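Local coordinates for adhesion G-protein coupled receptor G6 (Danio rerio, PDB 6V55) that probably acts in cell adhesion and in signalling linked to myelination, as a G-protein coupled receptor with a large, calcium-binding extracellular region, at residues I364-Y378 / M425-L438. Sequence-based numbering, arbitrary orientation.
With NAG (2-acetamido-2-deoxy-beta-D-glucopyranose), chain J.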
ATOM      1  N   ILE A 364      12.886  26.845 -37.975  1.00 35.39           N
ATOM      2  CA  ILE A 364      12.517  25.830 -38.964  1.00 35.28           C
ATOM      3  C   ILE A 364      12.292  24.488 -38.285  1.00 36.80           C
ATOM      4  O   ILE A 364      11.329  23.777 -38.602  1.00 42.77           O
ATOM      5  CB  ILE A 364      13.600  25.739 -40.067  1.00 36.94           C
ATOM      6  CG1 ILE A 364      13.756  27.058 -40.847  1.00 40.75           C
ATOM      7  CG2 ILE A 364      13.294  24.645 -41.071  1.00 34.14           C
ATOM      8  CD1 ILE A 364      12.441  27.751 -41.242  1.00 43.99           C
ATOM      9  N   ILE A 365      13.139  24.153 -37.294  1.00 35.72           N
ATOM     10  CA  ILE A 365      13.025  22.882 -36.568  1.00 32.19           C
ATOM     11  C   ILE A 365      11.773  22.862 -35.703  1.00 30.64           C
ATOM     12  O   ILE A 365      11.002  21.887 -35.737  1.00 29.54           O
ATOM     13  CB  ILE A 365      14.293  22.615 -35.732  1.00 31.02           C
ATOM     14  CG1 ILE A 365      15.399  22.088 -36.632  1.00 29.32           C
ATOM     15  CG2 ILE A 365      14.064  21.567 -34.657  1.00 22.97           C
ATOM     16  CD1 ILE A 365      16.778  22.299 -36.066  1.00 28.87           C
ATOM     17  N   SER A 366      11.518  23.950 -34.964  1.00 35.71           N
ATOM     18  CA  SER A 366      10.355  23.999 -34.084  1.00 44.37           C
ATOM     19  C   SER A 366       9.029  24.023 -34.862  1.00 48.60           C
ATOM     20  O   SER A 366       8.058  23.393 -34.427  1.00 51.71           O
ATOM     21  CB  SER A 366      10.492  25.179 -33.108  1.00 46.25           C
ATOM     22  OG  SER A 366       9.866  26.353 -33.574  1.00 50.33           O
ATOM     23  N   GLN A 367       8.989  24.625 -36.054  1.00 47.57           N
ATOM     24  CA  GLN A 367       7.752  24.589 -36.833  1.00 44.67           C
ATOM     25  C   GLN A 367       7.552  23.242 -37.525  1.00 34.49           C
ATOM     26  O   GLN A 367       6.406  22.770 -37.607  1.00 28.60           O
ATOM     27  CB  GLN A 367       7.737  25.757 -37.821  1.00 51.12           C
ATOM     28  CG  GLN A 367       6.540  25.856 -38.705  1.00 60.07           C
ATOM     29  CD  GLN A 367       6.882  26.540 -40.028  1.00 67.79           C
ATOM     30  OE1 GLN A 367       6.232  27.514 -40.434  1.00 70.87           O
ATOM     31  NE2 GLN A 367       7.947  26.069 -40.676  1.00 67.28           N
ATOM     32  N   TRP A 368       8.650  22.586 -37.940  1.00 31.50           N
ATOM     33  CA  TRP A 368       8.611  21.192 -38.403  1.00 26.92           C
ATOM     34  C   TRP A 368       8.175  20.248 -37.302  1.00 31.68           C
ATOM     35  O   TRP A 368       7.453  19.278 -37.568  1.00 35.10           O
ATOM     36  CB  TRP A 368       9.990  20.757 -38.903  1.00 24.91           C
ATOM     37  CG  TRP A 368      10.250  19.240 -38.916  1.00 23.78           C
ATOM     38  CD1 TRP A 368       9.792  18.349 -39.844  1.00 24.10           C
ATOM     39  CD2 TRP A 368      11.041  18.466 -37.990  1.00 23.62           C
ATOM     40  NE1 TRP A 368      10.235  17.075 -39.557  1.00 24.08           N
ATOM     41  CE2 TRP A 368      11.014  17.123 -38.433  1.00 23.81           C
ATOM     42  CE3 TRP A 368      11.762  18.771 -36.836  1.00 23.34           C
ATOM     43  CZ2 TRP A 368      11.680  16.095 -37.760  1.00 23.75           C
ATOM     44  CZ3 TRP A 368      12.427  17.743 -36.174  1.00 23.26           C
ATOM     45  CH2 TRP A 368      12.382  16.424 -36.642  1.00 23.47           C
ATOM     46  N   LEU A 369       8.619  20.514 -36.061  1.00 37.45           N
ATOM     47  CA  LEU A 369       8.204  19.703 -34.913  1.00 33.54           C
ATOM     48  C   LEU A 369       6.707  19.854 -34.654  1.00 31.84           C
ATOM     49  O   LEU A 369       6.002  18.852 -34.538  1.00 26.82           O
ATOM     50  CB  LEU A 369       9.014  20.067 -33.655  1.00 27.83           C
ATOM     51  CG  LEU A 369      10.329  19.324 -33.325  1.00 26.09           C
ATOM     52  CD1 LEU A 369      11.257  20.151 -32.459  1.00 21.96           C
ATOM     53  CD2 LEU A 369      10.110  17.967 -32.669  1.00 22.00           C
ATOM     54  N   ASN A 370       6.212  21.106 -34.629  1.00 35.04           N
ATOM     55  CA  ASN A 370       4.781  21.408 -34.517  1.00 35.99           C
ATOM     56  C   ASN A 370       3.970  20.785 -35.654  1.00 46.43           C
ATOM     57  O   ASN A 370       2.916  20.184 -35.408  1.00 53.54           O
ATOM     58  CB  ASN A 370       4.571  22.922 -34.544  1.00 40.28           C
ATOM     59  CG  ASN A 370       4.497  23.551 -33.174  1.00 45.31           C
ATOM     60  OD1 ASN A 370       4.860  22.946 -32.179  1.00 38.58           O
ATOM     61  ND2 ASN A 370       4.010  24.798 -33.131  1.00 60.04           N
ATOM     62  N   GLN A 371       4.470  20.888 -36.898  1.00 47.09           N
ATOM     63  CA  GLN A 371       3.766  20.347 -38.055  1.00 45.73           C
ATOM     64  C   GLN A 371       3.733  18.825 -38.088  1.00 45.86           C
ATOM     65  O   GLN A 371       2.762  18.265 -38.603  1.00 52.30           O
ATOM     66  CB  GLN A 371       4.394  20.820 -39.368  1.00 52.04           C
ATOM     67  CG  GLN A 371       3.654  21.942 -40.105  1.00 57.69           C
ATOM     68  CD  GLN A 371       2.258  21.553 -40.588  1.00 57.84           C
ATOM     69  OE1 GLN A 371       1.961  20.378 -40.853  1.00 56.99           O
ATOM     70  NE2 GLN A 371       1.386  22.551 -40.694  1.00 57.07           N
ATOM     71  N   THR A 372       4.766  18.132 -37.587  1.00 40.50           N
ATOM     72  CA  THR A 372       4.812  16.673 -37.758  1.00 38.70           C
ATOM     73  C   THR A 372       3.816  15.964 -36.849  1.00 40.30           C
ATOM     74  O   THR A 372       3.143  15.019 -37.282  1.00 42.32           O
ATOM     75  CB  THR A 372       6.227  16.129 -37.517  1.00 34.80           C
ATOM     76  OG1 THR A 372       7.168  16.853 -38.324  1.00 30.41           O
ATOM     77  CG2 THR A 372       6.324  14.604 -37.848  1.00 23.07           C
ATOM     78  N   PHE A 373       3.680  16.424 -35.602  1.00 39.47           N
ATOM     79  CA  PHE A 373       2.711  15.803 -34.702  1.00 38.03           C
ATOM     80  C   PHE A 373       1.270  16.103 -35.120  1.00 39.83           C
ATOM     81  O   PHE A 373       0.395  15.245 -34.956  1.00 39.80           O
ATOM     82  CB  PHE A 373       2.996  16.243 -33.265  1.00 34.32           C
ATOM     83  CG  PHE A 373       4.379  15.878 -32.798  1.00 30.60           C
ATOM     84  CD1 PHE A 373       4.827  14.576 -32.904  1.00 25.86           C
ATOM     85  CD2 PHE A 373       5.225  16.832 -32.253  1.00 29.89           C
ATOM     86  CE1 PHE A 373       6.097  14.214 -32.499  1.00 26.26           C
ATOM     87  CE2 PHE A 373       6.524  16.497 -31.876  1.00 29.04           C
ATOM     88  CZ  PHE A 373       6.953  15.184 -31.987  1.00 29.28           C
ATOM     89  N   GLN A 374       1.015  17.261 -35.741  1.00 42.64           N
ATOM     90  CA  GLN A 374      -0.333  17.526 -36.227  1.00 46.57           C
ATOM     91  C   GLN A 374      -0.648  16.819 -37.549  1.00 44.97           C
ATOM     92  O   GLN A 374      -1.830  16.684 -37.879  1.00 48.71           O
ATOM     93  CB  GLN A 374      -0.570  19.032 -36.343  1.00 49.35           C
ATOM     94  CG  GLN A 374      -0.073  19.622 -37.606  1.00 61.54           C
ATOM     95  CD  GLN A 374      -0.861  20.827 -38.027  1.00 72.66           C
ATOM     96  OE1 GLN A 374      -0.325  21.937 -38.098  1.00 77.76           O
ATOM     97  NE2 GLN A 374      -2.141  20.624 -38.315  1.00 74.59           N
ATOM     98  N   ASN A 375       0.357  16.312 -38.283  1.00 39.72           N
ATOM     99  CA  ASN A 375       0.089  15.401 -39.397  1.00 33.23           C
ATOM    100  C   ASN A 375      -0.333  14.002 -38.944  1.00 33.31           C
ATOM    101  O   ASN A 375      -0.796  13.217 -39.776  1.00 38.00           O
ATOM    102  CB  ASN A 375       1.310  15.239 -40.313  1.00 31.10           C
ATOM    103  CG  ASN A 375       1.726  16.534 -40.998  1.00 33.62           C
ATOM    104  OD1 ASN A 375       1.046  17.562 -40.910  1.00 37.71           O
ATOM    105  ND2 ASN A 375       2.889  16.503 -41.639  1.00 30.07           N
ATOM    106  N   TRP A 376      -0.170  13.649 -37.669  1.00 31.81           N
ATOM    107  CA  TRP A 376      -0.720  12.397 -37.152  1.00 40.57           C
ATOM    108  C   TRP A 376      -1.853  12.618 -36.153  1.00 44.53           C
ATOM    109  O   TRP A 376      -2.181  11.693 -35.393  1.00 39.35           O
ATOM    110  CB  TRP A 376       0.372  11.541 -36.508  1.00 45.56           C
ATOM    111  CG  TRP A 376       1.437  11.070 -37.443  1.00 50.71           C
ATOM    112  CD1 TRP A 376       2.639  11.666 -37.695  1.00 53.22           C
ATOM    113  CD2 TRP A 376       1.393   9.898 -38.258  1.00 51.94           C
ATOM    114  NE1 TRP A 376       3.350  10.930 -38.610  1.00 55.09           N
ATOM    115  CE2 TRP A 376       2.605   9.840 -38.973  1.00 54.89           C
ATOM    116  CE3 TRP A 376       0.444   8.891 -38.454  1.00 50.62           C
ATOM    117  CZ2 TRP A 376       2.890   8.816 -39.873  1.00 56.65           C
ATOM    118  CZ3 TRP A 376       0.726   7.874 -39.346  1.00 51.31           C
ATOM    119  CH2 TRP A 376       1.941   7.844 -40.045  1.00 54.76           C
ATOM    120  N   MET A 377      -2.423  13.836 -36.134  1.00 51.66           N
ATOM    121  CA  MET A 377      -3.534  14.267 -35.272  1.00 55.58           C
ATOM    122  C   MET A 377      -3.243  14.140 -33.775  1.00 47.88           C
ATOM    123  O   MET A 377      -4.170  13.967 -32.976  1.00 47.88           O
ATOM    124  CB  MET A 377      -4.864  13.558 -35.617  1.00 68.84           C
ATOM    125  CG  MET A 377      -5.366  13.647 -37.082  1.00 78.85           C
ATOM    126  SD  MET A 377      -5.269  15.227 -37.967  1.00 88.37           S
ATOM    127  CE  MET A 377      -6.059  16.396 -36.856  1.00 87.07           C
ATOM    128  N   TYR A 378      -1.969  14.186 -33.384  1.00 46.35           N
ATOM    129  CA  TYR A 378      -1.564  14.255 -31.982  1.00 41.92           C
ATOM    130  C   TYR A 378      -1.424  15.711 -31.553  1.00 39.06           C
ATOM    131  O   TYR A 378      -0.942  16.544 -32.325  1.00 39.17           O
ATOM    132  CB  TYR A 378      -0.233  13.532 -31.748  1.00 39.00           C
ATOM    133  CG  TYR A 378      -0.383  12.048 -31.592  1.00 39.36           C
ATOM    134  CD1 TYR A 378      -0.744  11.491 -30.369  1.00 42.80           C
ATOM    135  CD2 TYR A 378      -0.168  11.205 -32.665  1.00 42.02           C
ATOM    136  CE1 TYR A 378      -0.890  10.111 -30.228  1.00 46.90           C
ATOM    137  CE2 TYR A 378      -0.304   9.840 -32.541  1.00 45.14           C
ATOM    138  CZ  TYR A 378      -0.662   9.294 -31.330  1.00 47.99           C
ATOM    139  OH  TYR A 378      -0.793   7.928 -31.239  1.00 50.45           O
ATOM    140  N   MET A 425       7.680   8.887 -35.208  1.00 31.24           N
ATOM    141  CA  MET A 425       7.063   9.898 -36.073  1.00 36.38           C
ATOM    142  C   MET A 425       8.055  10.967 -36.499  1.00 42.32           C
ATOM    143  O   MET A 425       7.891  11.566 -37.571  1.00 47.03           O
ATOM    144  CB  MET A 425       5.879  10.572 -35.409  1.00 40.89           C
ATOM    145  CG  MET A 425       4.780   9.630 -35.088  1.00 52.80           C
ATOM    146  SD  MET A 425       3.948  10.217 -33.610  1.00 60.98           S
ATOM    147  CE  MET A 425       3.234  11.704 -34.221  1.00 61.58           C
ATOM    148  N   LEU A 426       9.085  11.219 -35.684  1.00 35.85           N
ATOM    149  CA  LEU A 426      10.126  12.143 -36.100  1.00 27.55           C
ATOM    150  C   LEU A 426      11.136  11.483 -37.034  1.00 26.85           C
ATOM    151  O   LEU A 426      11.542  12.109 -38.019  1.00 27.40           O
ATOM    152  CB  LEU A 426      10.821  12.732 -34.880  1.00 30.18           C
ATOM    153  CG  LEU A 426       9.964  13.669 -34.032  1.00 28.68           C
ATOM    154  CD1 LEU A 426      10.790  14.183 -32.900  1.00 24.99           C
ATOM    155  CD2 LEU A 426       9.404  14.824 -34.850  1.00 30.52           C
ATOM    156  N   ARG A 427      11.534  10.225 -36.763  1.00 23.09           N
ATOM    157  CA  ARG A 427      12.509   9.519 -37.607  1.00 25.81           C
ATOM    158  C   ARG A 427      11.986   9.245 -39.012  1.00 35.42           C
ATOM    159  O   ARG A 427      12.786   9.142 -39.956  1.00 40.09           O
ATOM    160  CB  ARG A 427      12.914   8.191 -36.978  1.00 23.11           C
ATOM    161  CG  ARG A 427      13.992   8.297 -35.932  1.00 26.00           C
ATOM    162  CD  ARG A 427      14.165   7.005 -35.142  1.00 28.41           C
ATOM    163  NE  ARG A 427      14.592   7.284 -33.776  1.00 35.11           N
ATOM    164  CZ  ARG A 427      14.574   6.385 -32.792  1.00 41.52           C
ATOM    165  NH1 ARG A 427      14.151   5.150 -33.047  1.00 44.97           N
ATOM    166  NH2 ARG A 427      14.977   6.710 -31.559  1.00 39.20           N
ATOM    167  N   SER A 428      10.659   9.132 -39.176  1.00 38.56           N
ATOM    168  CA  SER A 428      10.041   8.936 -40.484  1.00 35.47           C
ATOM    169  C   SER A 428       9.752  10.253 -41.206  1.00 36.20           C
ATOM    170  O   SER A 428       9.064  10.249 -42.231  1.00 41.94           O
ATOM    171  CB  SER A 428       8.753   8.125 -40.350  1.00 33.85           C
ATOM    172  OG  SER A 428       7.721   8.890 -39.754  1.00 34.33           O
ATOM    173  N   ALA A 429      10.262  11.376 -40.709  1.00 33.19           N
ATOM    174  CA  ALA A 429      10.286  12.624 -41.474  1.00 28.47           C
ATOM    175  C   ALA A 429      11.596  13.365 -41.228  1.00 31.38           C
ATOM    176  O   ALA A 429      11.627  14.381 -40.521  1.00 33.70           O
ATOM    177  CB  ALA A 429       9.080  13.505 -41.115  1.00 24.32           C
ATOM    178  N   PRO A 430      12.711  12.901 -41.814  1.00 30.15           N
ATOM    179  CA  PRO A 430      13.977  13.601 -41.570  1.00 32.23           C
ATOM    180  C   PRO A 430      14.157  14.869 -42.388  1.00 32.59           C
ATOM    181  O   PRO A 430      14.933  15.736 -41.958  1.00 36.56           O
ATOM    182  CB  PRO A 430      15.044  12.551 -41.933  1.00 32.03           C
ATOM    183  CG  PRO A 430      14.303  11.257 -42.118  1.00 27.96           C
ATOM    184  CD  PRO A 430      12.955  11.691 -42.609  1.00 29.22           C
ATOM    185  N   ALA A 431      13.491  15.020 -43.532  1.00 25.98           N
ATOM    186  CA  ALA A 431      13.646  16.245 -44.309  1.00 24.43           C
ATOM    187  C   ALA A 431      12.931  17.405 -43.627  1.00 26.93           C
ATOM    188  O   ALA A 431      11.729  17.628 -43.835  1.00 30.82           O
ATOM    189  CB  ALA A 431      13.125  16.064 -45.732  1.00 25.11           C
ATOM    190  N   ILE A 432      13.685  18.129 -42.801  1.00 25.01           N
ATOM    191  CA  ILE A 432      13.128  19.194 -41.966  1.00 30.32           C
ATOM    192  C   ILE A 432      12.855  20.442 -42.804  1.00 33.83           C
ATOM    193  O   ILE A 432      11.740  20.977 -42.826  1.00 33.65           O
ATOM    194  CB  ILE A 432      14.085  19.500 -40.796  1.00 32.05           C
ATOM    195  CG1 ILE A 432      14.234  18.270 -39.885  1.00 31.44           C
ATOM    196  CG2 ILE A 432      13.601  20.713 -40.013  1.00 31.44           C
ATOM    197  CD1 ILE A 432      15.517  18.227 -39.086  1.00 30.51           C
ATOM    198  N   GLY A 433      13.886  20.945 -43.464  1.00 38.13           N
ATOM    199  CA  GLY A 433      13.785  22.046 -44.395  1.00 41.20           C
ATOM    200  C   GLY A 433      14.748  21.695 -45.501  1.00 47.00           C
ATOM    201  O   GLY A 433      15.262  20.570 -45.503  1.00 47.05           O
ATOM    202  N   ASN A 434      15.002  22.603 -46.438  1.00 51.36           N
ATOM    203  CA  ASN A 434      15.998  22.328 -47.466  1.00 54.93           C
ATOM    204  C   ASN A 434      17.380  22.414 -46.829  1.00 49.40           C
ATOM    205  O   ASN A 434      17.684  23.384 -46.125  1.00 45.74           O
ATOM    206  CB  ASN A 434      15.868  23.315 -48.623  1.00 62.67           C
ATOM    207  CG  ASN A 434      16.707  22.912 -49.823  1.00 69.64           C
ATOM    208  OD1 ASN A 434      17.204  23.766 -50.569  1.00 72.58           O
ATOM    209  ND2 ASN A 434      16.856  21.599 -50.028  1.00 70.33           N
ATOM    210  N   GLY A 435      18.191  21.371 -47.011  1.00 45.54           N
ATOM    211  CA  GLY A 435      19.514  21.339 -46.413  1.00 40.67           C
ATOM    212  C   GLY A 435      19.536  21.095 -44.925  1.00 38.87           C
ATOM    213  O   GLY A 435      20.588  21.232 -44.305  1.00 42.32           O
ATOM    214  N   LEU A 436      18.399  20.739 -44.337  1.00 36.88           N
ATOM    215  CA  LEU A 436      18.240  20.482 -42.914  1.00 28.60           C
ATOM    216  C   LEU A 436      17.738  19.054 -42.771  1.00 24.14           C
ATOM    217  O   LEU A 436      16.761  18.674 -43.413  1.00 25.49           O
ATOM    218  CB  LEU A 436      17.253  21.477 -42.297  1.00 26.36           C
ATOM    219  CG  LEU A 436      17.412  21.954 -40.857  1.00 24.56           C
ATOM    220  CD1 LEU A 436      18.873  21.977 -40.398  1.00 25.07           C
ATOM    221  CD2 LEU A 436      16.785  23.344 -40.732  1.00 25.79           C
ATOM    222  N   THR A 437      18.408  18.254 -41.955  1.00 25.38           N
ATOM    223  CA  THR A 437      18.211  16.811 -41.979  1.00 25.82           C
ATOM    224  C   THR A 437      18.370  16.259 -40.580  1.00 32.08           C
ATOM    225  O   THR A 437      19.397  16.506 -39.948  1.00 37.83           O
ATOM    226  CB  THR A 437      19.242  16.145 -42.883  1.00 24.20           C
ATOM    227  OG1 THR A 437      19.137  16.693 -44.188  1.00 26.89           O
ATOM    228  CG2 THR A 437      19.039  14.652 -42.952  1.00 24.28           C
ATOM    229  N   LEU A 438      17.390  15.490 -40.110  1.00 31.69           N
ATOM    230  CA  LEU A 438      17.511  14.836 -38.811  1.00 34.97           C
ATOM    231  C   LEU A 438      18.458  13.635 -38.915  1.00 37.37           C
ATOM    232  O   LEU A 438      18.231  12.730 -39.727  1.00 40.43           O
ATOM    233  CB  LEU A 438      16.126  14.405 -38.327  1.00 31.53           C
ATOM    234  CG  LEU A 438      15.977  13.662 -37.005  1.00 25.18           C
ATOM    235  CD1 LEU A 438      15.997  14.649 -35.880  1.00 26.14           C
ATOM    236  CD2 LEU A 438      14.682  12.907 -37.003  1.00 22.74           C
TER
HETATM  237  C1  NAG J 908       3.824  25.652 -31.975  1.00 52.97           C
HETATM  238  C2  NAG J 908       3.941  27.142 -32.406  1.00 63.07           C
HETATM  239  C3  NAG J 908       3.587  28.080 -31.234  1.00 62.25           C
HETATM  240  C4  NAG J 908       2.219  27.736 -30.649  1.00 60.67           C
HETATM  241  C5  NAG J 908       2.202  26.272 -30.203  1.00 58.66           C
HETATM  242  C6  NAG J 908       0.869  25.823 -29.649  1.00 58.95           C
HETATM  243  C7  NAG J 908       5.498  28.027 -34.102  1.00 70.43           C
HETATM  244  C8  NAG J 908       6.938  28.245 -34.463  1.00 70.63           C
HETATM  245  N2  NAG J 908       5.272  27.437 -32.920  1.00 68.89           N
HETATM  246  O3  NAG J 908       3.613  29.440 -31.663  1.00 59.79           O
HETATM  247  O4  NAG J 908       1.912  28.582 -29.545  1.00 60.88           O
HETATM  248  O5  NAG J 908       2.506  25.417 -31.321  1.00 56.07           O
HETATM  249  O6  NAG J 908      -0.149  26.801 -29.821  1.00 60.89           O
HETATM  250  O7  NAG J 908       4.581  28.372 -34.846  1.00 70.18           O
HETATM  251  O   HOH W   1       6.126  11.465 -39.770  1.00 20.58           O
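In the SEA domain, an alpha+beta sandwich, helix 361-374 meets the end of helix 419-427 and the short, weakly bonded edge strand at about 431-433 through Trp368, whose indole is sandwiched between Ile432 and Thr372. Ile432 CG1 lies 3.7 Å from the centroid of the six-membered ring and 12° off its normal, a CH-pi contact over the face. On the opposite face Thr372 OG1 sits toward the rim, held there by its 2.6 Å hydrogen bond to Trp368 O. With CG anti to the backbone N (chi1 158°), the indole reaches across to Ala429, and NE1 gives Ala429 O a weak hydrogen bond, 3.2 Å long and bent to 125° at the hydrogen. Leu426 is a knob in a hole formed by Trp368, Leu369, Thr372 and Phe373; its CD2 is 3.8 Å from both Trp368 CH2 and Phe373 CZ. Were Trp368 replaced by an alanine, Ile432 would probably lose its aromatic partner, Ala429 O that weak donor, and a gap would open beside Leu426. Farther along, the bent chain of Met425 carries CE to the edge of the Phe373 ring, 3.5 Å from CD1, while Met425 CG lies over the face of the Trp376 five-membered ring and Met425 SD makes oblique Met-aromatic contacts with Trp376 and Tyr378. A water in the plane of the Trp376 indole accepts from NE1 and donates to Met425 O, linking the turn after helix 361-374 to the last turn of helix 419-427. The other end closes with Ile364 CG2 against Leu436 CD2 at 3.7 Å. The edge strand borders strand 436-445 at one margin of the five-stranded antiparallel sheet, on which helix 361-374 also packs: Ile365 and Leu369 touch strands 342-353, 380-392 and 399-410.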